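Local coordinates for probable TonB-dependent siderophore receptor PiuA (Acinetobacter baumannii, PDB 5FP1), which probably carries out the first step of iron uptake at the outer membrane by binding iron-chelating siderophores, possibly including ferric enterobactin, at residues 48-51 against 52-55; 109-112 against 113-116; 608-611 against 612-615. One frame throughout, in Å; residues are numbered along the deposited sequence.

Contact 1. Residues 48-51 against 52-55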
loop_
_atom_site.group_PDB
_atom_site.type_symbol
_atom_site.label_atom_id
_atom_site.label_comp_id
_atom_site.label_asym_id
_atom_site.label_seq_id
_atom_site.Cartn_x
_atom_site.Cartn_y
_atom_site.Cartn_z
ATOM N N SER A 48 13.197 3.793 -5.806
ATOM C CA SER A 48 13.881 5.053 -6.069
ATOM C C SER A 48 13.224 5.876 -7.185
ATOM O O SER A 48 12.499 5.354 -8.026
ATOM C CB SER A 48 15.332 4.779 -6.443
ATOM O OG SER A 48 15.395 4.101 -7.678
ATOM N N LYS A 49 13.531 7.158 -7.195
ATOM C CA LYS A 49 13.157 8.081 -8.267
ATOM C C LYS A 49 13.503 7.508 -9.629
ATOM O O LYS A 49 12.666 7.505 -10.545
ATOM C CB LYS A 49 13.857 9.413 -8.051
ATOM C CG LYS A 49 13.523 10.498 -9.062
ATOM C CD LYS A 49 14.258 11.776 -8.679
ATOM C CE LYS A 49 13.756 13.007 -9.415
ATOM N NZ LYS A 49 14.245 13.006 -10.802
ATOM N N GLN A 50 14.706 6.972 -9.771
ATOM C CA GLN A 50 15.122 6.504 -11.092
ATOM C C GLN A 50 14.352 5.263 -11.505
ATOM O O GLN A 50 14.019 5.099 -12.676
ATOM C CB GLN A 50 16.635 6.236 -11.167
ATOM C CG GLN A 50 17.129 5.947 -12.592
ATOM C CD GLN A 50 16.901 7.112 -13.527
ATOM O OE1 GLN A 50 17.272 8.241 -13.219
ATOM N NE2 GLN A 50 16.244 6.858 -14.646
ATOM N N LEU A 51 14.083 4.379 -10.556
ATOM C CA LEU A 51 13.281 3.208 -10.857
ATOM C C LEU A 51 11.878 3.618 -11.284
ATOM O O LEU A 51 11.322 3.059 -12.233
ATOM C CB LEU A 51 13.231 2.248 -9.665
ATOM C CG LEU A 51 12.494 0.921 -9.866
ATOM C CD1 LEU A 51 13.110 0.080 -10.977
ATOM C CD2 LEU A 51 12.514 0.100 -8.589
ATOM N N ILE A 52 11.321 4.598 -10.596
ATOM C CA ILE A 52 9.989 5.115 -10.910
ATOM C C ILE A 52 9.990 5.691 -12.343
ATOM O O ILE A 52 9.107 5.403 -13.154
ATOM C CB ILE A 52 9.545 6.150 -9.865
ATOM C CG1 ILE A 52 9.260 5.440 -8.509
ATOM C CG2 ILE A 52 8.310 6.899 -10.349
ATOM C CD1 ILE A 52 9.140 6.387 -7.346
ATOM N N GLU A 53 11.020 6.451 -12.680
ATOM C CA GLU A 53 11.150 6.978 -14.051
ATOM C C GLU A 53 11.351 5.917 -15.124
ATOM O O GLU A 53 10.737 5.982 -16.181
ATOM C CB GLU A 53 12.256 8.054 -14.097
ATOM C CG GLU A 53 11.721 9.343 -13.483
ATOM C CD GLU A 53 12.753 10.441 -13.298
ATOM O OE1 GLU A 53 13.830 10.380 -13.940
ATOM O OE2 GLU A 53 12.463 11.366 -12.494
ATOM N N ASP A 54 12.193 4.938 -14.854
ATOM C CA ASP A 54 12.470 3.891 -15.798
ATOM C C ASP A 54 11.225 3.047 -16.112
ATOM O O ASP A 54 11.025 2.605 -17.261
ATOM C CB ASP A 54 13.524 2.950 -15.234
ATOM C CG ASP A 54 14.953 3.454 -15.428
ATOM O OD1 ASP A 54 15.153 4.589 -15.931
ATOM O OD2 ASP A 54 15.851 2.687 -15.023
ATOM N N THR A 55 10.416 2.764 -15.082
ATOM C CA THR A 55 9.271 1.879 -15.266
ATOM C C THR A 55 8.009 2.608 -15.685
ATOM O O THR A 55 7.090 1.990 -16.174
ATOM C CB THR A 55 8.941 1.097 -13.970
ATOM O OG1 THR A 55 8.754 2.000 -12.878
ATOM C CG2 THR A 55 10.057 0.122 -13.653
HETATM O O HOH W 1 10.722 9.671 -10.630
HETATM O O HOH W 2 14.925 9.025 -16.371
HETATM O O HOH W 3 15.945 10.322 -12.276
#
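The short plug-domain helix 49-55 is tied along one side by two i to i+4 side-chain pairs, Lys49 with Glu53 and Gln50 with Asp54. Lys49 NZ forms a salt bridge with Glu53 OE2 at 3.0 Å, meeting the oxygen on its syn side. The lysine runs out extended and bends only at its last torsion (chi4 -75°), which turns the ammonium over to the carboxylate. Gln50 NE2 donates to Asp54 OD1 at 2.8 Å; the acceptor lies in the amide plane, yet the amide comes in from above the carboxylate plane. A water accepts from Gln50 NE2 and donates to Glu53 OE1, and another donates to both Gln50 OE1 and Glu53 OE1, joining the two pairs. Ser48 is the N-cap: its OG accepts from Leu51 N at 3.2 Å, while Ser48 O receives Ile52 N in the first main-chain bond of the helix. At the far end Leu51 O is gripped twice, by Thr55 N at 3.0 Å and Thr55 OG1 at 2.9 Å, from opposite faces of its carbonyl plane. Thr55 chi1 of 55° swings the hydroxyl back over the preceding turn for this bond. Asp54 faces the barrel wall, where OD1 also makes a salt bridge with Arg671 and OD2 accepts from Trp629 NE1; these partners would probably favour the charged carboxylate.

Contact 2. Residues 109-112 against 113-116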
loop_
_atom_site.group_PDB
_atom_site.type_symbol
_atom_site.label_atom_id
_atom_site.label_comp_id
_atom_site.label_asym_id
_atom_site.label_seq_id
_atom_site.Cartn_x
_atom_site.Cartn_y
_atom_site.Cartn_z
ATOM N N ARG A 109 -3.540 5.159 -4.632
ATOM C CA ARG A 109 -2.601 6.281 -4.585
ATOM C C ARG A 109 -1.826 6.417 -5.900
ATOM O O ARG A 109 -1.450 5.404 -6.509
ATOM C CB ARG A 109 -1.649 6.120 -3.416
ATOM C CG ARG A 109 -2.365 6.237 -2.076
ATOM C CD ARG A 109 -1.558 5.674 -0.923
ATOM N NE ARG A 109 -2.278 5.765 0.349
ATOM C CZ ARG A 109 -3.286 4.989 0.709
ATOM N NH1 ARG A 109 -3.699 4.005 -0.087
ATOM N NH2 ARG A 109 -3.882 5.197 1.880
ATOM N N GLU A 110 -1.622 7.670 -6.309
ATOM C CA GLU A 110 -0.875 8.028 -7.517
ATOM C C GLU A 110 0.596 8.260 -7.251
ATOM O O GLU A 110 1.009 8.558 -6.115
ATOM C CB GLU A 110 -1.419 9.331 -8.130
ATOM C CG GLU A 110 -2.125 9.156 -9.471
ATOM C CD GLU A 110 -1.192 9.202 -10.681
ATOM O OE1 GLU A 110 -0.044 9.640 -10.526
ATOM O OE2 GLU A 110 -1.619 8.794 -11.801
ATOM N N MET A 111 1.376 8.207 -8.320
ATOM C CA MET A 111 2.817 8.459 -8.205
ATOM C C MET A 111 3.247 9.862 -8.664
ATOM O O MET A 111 4.422 10.187 -8.538
ATOM C CB MET A 111 3.592 7.417 -9.002
ATOM C CG MET A 111 3.445 5.987 -8.479
ATOM S SD MET A 111 4.068 5.783 -6.798
ATOM C CE MET A 111 5.819 5.922 -7.137
ATOM N N PHE A 112 2.334 10.696 -9.173
ATOM C CA PHE A 112 2.781 11.934 -9.848
ATOM C C PHE A 112 3.505 12.902 -8.936
ATOM O O PHE A 112 4.408 13.594 -9.383
ATOM C CB PHE A 112 1.658 12.667 -10.599
ATOM C CG PHE A 112 0.829 13.589 -9.752
ATOM C CD1 PHE A 112 -0.235 13.101 -9.005
ATOM C CD2 PHE A 112 1.066 14.965 -9.753
ATOM C CE1 PHE A 112 -1.029 13.939 -8.252
ATOM C CE2 PHE A 112 0.258 15.814 -9.017
ATOM C CZ PHE A 112 -0.782 15.304 -8.256
ATOM N N ALA A 113 3.142 12.957 -7.663
ATOM C CA ALA A 113 3.812 13.855 -6.736
ATOM C C ALA A 113 4.809 13.145 -5.835
ATOM O O ALA A 113 5.229 13.706 -4.826
ATOM C CB ALA A 113 2.796 14.567 -5.877
ATOM N N VAL A 114 5.182 11.931 -6.200
ATOM C CA VAL A 114 6.023 11.081 -5.352
ATOM C C VAL A 114 7.485 11.095 -5.815
ATOM O O VAL A 114 7.779 10.786 -6.953
ATOM C CB VAL A 114 5.525 9.631 -5.351
ATOM C CG1 VAL A 114 6.433 8.744 -4.514
ATOM C CG2 VAL A 114 4.112 9.549 -4.830
ATOM N N GLU A 115 8.384 11.420 -4.890
ATOM C CA GLU A 115 9.840 11.332 -5.099
ATOM C C GLU A 115 10.335 9.876 -5.028
ATOM O O GLU A 115 11.015 9.375 -5.921
ATOM C CB GLU A 115 10.513 12.164 -3.987
ATOM C CG GLU A 115 12.035 12.234 -4.059
ATOM C CD GLU A 115 12.542 13.180 -5.154
ATOM O OE1 GLU A 115 11.757 13.976 -5.718
ATOM O OE2 GLU A 115 13.738 13.121 -5.457
ATOM N N GLN A 116 9.980 9.191 -3.938
ATOM C CA GLN A 116 10.353 7.790 -3.726
ATOM C C GLN A 116 9.392 7.144 -2.746
ATOM O O GLN A 116 8.646 7.835 -2.088
ATOM C CB GLN A 116 11.793 7.661 -3.188
ATOM C CG GLN A 116 12.003 8.252 -1.820
ATOM C CD GLN A 116 13.454 8.604 -1.534
ATOM O OE1 GLN A 116 14.193 8.991 -2.431
ATOM N NE2 GLN A 116 13.844 8.517 -0.279
HETATM O O HOH W 4 1.047 11.416 -5.929
HETATM O O HOH W 5 6.790 10.119 -9.592
#
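The Phe112 ring carries the methyl of Ala113 over the centre of one face, a CH-pi contact with CB 4.2 Å from the centroid and 9° off the ring normal. A chi1 of 84° lays the ring back over its own backbone, with CG 3.2 Å from Ala113 N. The ring also meets that of Tyr222 in the barrel wall, the planes about 25° apart. The backbone here makes a type I beta turn from Met111 to Val114, closed by Val114 N donating to Met111 O at 3.0 Å. Glu110 OE1 accepts from Phe112 N at 2.9 Å and weakly from Met111 N, bracing the turn's entry, while its OE2 makes salt bridges with Arg200 and Arg163. One water donates to Glu110 O and accepts from Ala113 N. Met111, bent at both chi2 and chi3, curls its CE to 3.9 Å from Val114 CG1. The turn leads into strand 114-121, whose start is a classic beta bulge with Glu115 and Gln116 both facing Ile140. Met111 and Val114 pack on Met139 of strand 135-141, Met111 also packs on helix 49-55, and Phe112 rests on Ala181 and Leu183 of barrel strand 177-188.

Contact 3. Residues 608-611 against 612-615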
loop_
_atom_site.group_PDB
_atom_site.type_symbol
_atom_site.label_atom_id
_atom_site.label_comp_id
_atom_site.label_asym_id
_atom_site.label_seq_id
_atom_site.Cartn_x
_atom_site.Cartn_y
_atom_site.Cartn_z
ATOM N N THR A 608 -17.646 -22.167 11.698
ATOM C CA THR A 608 -16.879 -23.341 11.302
ATOM C C THR A 608 -15.541 -23.270 12.003
ATOM O O THR A 608 -14.856 -22.241 11.941
ATOM C CB THR A 608 -16.645 -23.352 9.788
ATOM O OG1 THR A 608 -15.861 -22.212 9.438
ATOM C CG2 THR A 608 -17.958 -23.279 9.032
ATOM N N ASP A 609 -15.180 -24.335 12.698
ATOM C CA ASP A 609 -13.917 -24.387 13.410
ATOM C C ASP A 609 -12.740 -24.487 12.431
ATOM O O ASP A 609 -12.754 -25.297 11.510
ATOM C CB ASP A 609 -13.898 -25.569 14.360
ATOM C CG ASP A 609 -12.618 -25.636 15.180
ATOM O OD1 ASP A 609 -11.846 -24.656 15.197
ATOM O OD2 ASP A 609 -12.385 -26.670 15.808
ATOM N N GLN A 610 -11.737 -23.637 12.608
ATOM C CA GLN A 610 -10.602 -23.610 11.693
ATOM C C GLN A 610 -9.352 -24.221 12.310
ATOM O O GLN A 610 -8.269 -24.138 11.722
ATOM C CB GLN A 610 -10.319 -22.169 11.228
ATOM C CG GLN A 610 -11.436 -21.585 10.393
ATOM C CD GLN A 610 -11.148 -20.186 9.865
ATOM O OE1 GLN A 610 -10.743 -19.282 10.606
ATOM N NE2 GLN A 610 -11.369 -20.007 8.581
ATOM N N SER A 611 -9.479 -24.873 13.466
ATOM C CA SER A 611 -8.312 -25.505 14.081
ATOM C C SER A 611 -7.789 -26.624 13.194
ATOM O O SER A 611 -6.604 -26.936 13.203
ATOM C CB SER A 611 -8.639 -26.029 15.496
ATOM O OG SER A 611 -9.694 -26.964 15.410
ATOM N N ILE A 612 -8.652 -27.193 12.360
ATOM C CA ILE A 612 -8.196 -28.207 11.399
ATOM C C ILE A 612 -7.228 -27.642 10.365
ATOM O O ILE A 612 -6.543 -28.391 9.664
ATOM C CB ILE A 612 -9.380 -28.863 10.657
ATOM C CG1 ILE A 612 -10.190 -27.818 9.898
ATOM C CG2 ILE A 612 -10.296 -29.554 11.658
ATOM C CD1 ILE A 612 -11.264 -28.420 8.998
ATOM N N TYR A 613 -7.164 -26.313 10.260
ATOM C CA TYR A 613 -6.213 -25.684 9.327
ATOM C C TYR A 613 -4.959 -25.138 10.009
ATOM O O TYR A 613 -4.123 -24.468 9.379
ATOM C CB TYR A 613 -6.925 -24.571 8.551
ATOM C CG TYR A 613 -8.166 -25.033 7.860
ATOM C CD1 TYR A 613 -8.130 -26.092 6.976
ATOM C CD2 TYR A 613 -9.380 -24.364 8.040
ATOM C CE1 TYR A 613 -9.272 -26.508 6.308
ATOM C CE2 TYR A 613 -10.525 -24.792 7.392
ATOM C CZ TYR A 613 -10.456 -25.850 6.526
ATOM O OH TYR A 613 -11.577 -26.244 5.868
ATOM N N ASN A 614 -4.817 -25.417 11.299
ATOM C CA ASN A 614 -3.593 -25.056 12.014
ATOM C C ASN A 614 -2.380 -25.651 11.294
ATOM O O ASN A 614 -2.380 -26.829 10.914
ATOM C CB ASN A 614 -3.635 -25.533 13.469
ATOM C CG ASN A 614 -4.617 -24.768 14.323
ATOM O OD1 ASN A 614 -5.244 -23.803 13.893
ATOM N ND2 ASN A 614 -4.743 -25.197 15.569
ATOM N N GLY A 615 -1.379 -24.808 11.033
ATOM C CA GLY A 615 -0.219 -25.189 10.238
ATOM C C GLY A 615 -0.272 -24.816 8.759
ATOM O O GLY A 615 0.734 -24.915 8.082
#
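Backbone donors of Tyr613 and Asn614 bond to the carbonyls of Gln610 and Ser611 three residues back, the pattern of a short 3-10 turn. Tyr613 N reaches Gln610 O at 2.8 Å and Asn614 N reaches Ser611 O at 3.0 Å. Gln610 O also has a weak bond from Asn598 ND2. The turn's entry is held by Asp609: OD1 accepts from Ser611 N at 2.9 Å, an Asx turn, and OD2 accepts from Ser611 OG at 2.7 Å. Both carboxylate oxygens are thus used by one residue, and both are met from above the carboxylate plane. Ser611 chi1 of 59° brings OG round to the aspartate. Asn614 lays its amide carbon CG 3.1 Å from Ser611 O, and its OD1 accepts from the backbone N of Asn598. Ile612 CG1 lies 3.7 Å above the centre of one face of the Tyr613 ring, and Gln610 CB approaches ring atom CD2 of Tyr613 at 4.0 Å. Strand 606-609 pairs antiparallel with 600-603, Thr608 bonding to Ser601, and the turn leads out of this hairpin. Beyond it the chain runs on to barrel strand 624-635, Gly615 bonding to the backbone of Leu595 on strand 582-597 and Tyr613 touching the loop residues Val654 and Ala655.

In the fold
Contacts 1 and 2 both belong to the plug, with centres 11 Å apart, and meet directly. Ile52 CD1 of the helix packs against Met111 CE at 3.4 Å, and Lys49 CD lies 3.5 Å from Glu115 OE2, so helix 49-55 packs on the turn and on the start of strand 114-121. Both also reach the surrounding barrel, contact 1 through strands 624-635 and 659-673, contact 2 through strands 177-188 and 215-226. Contact 3 belongs to the barrel domain, in the excursion between strands 582-597 and 624-635. Its centre is about 43 Å from that of contact 1 and about 41 Å from that of contact 2; contacts 1 and 3 lie on opposite sides of the chain's centre.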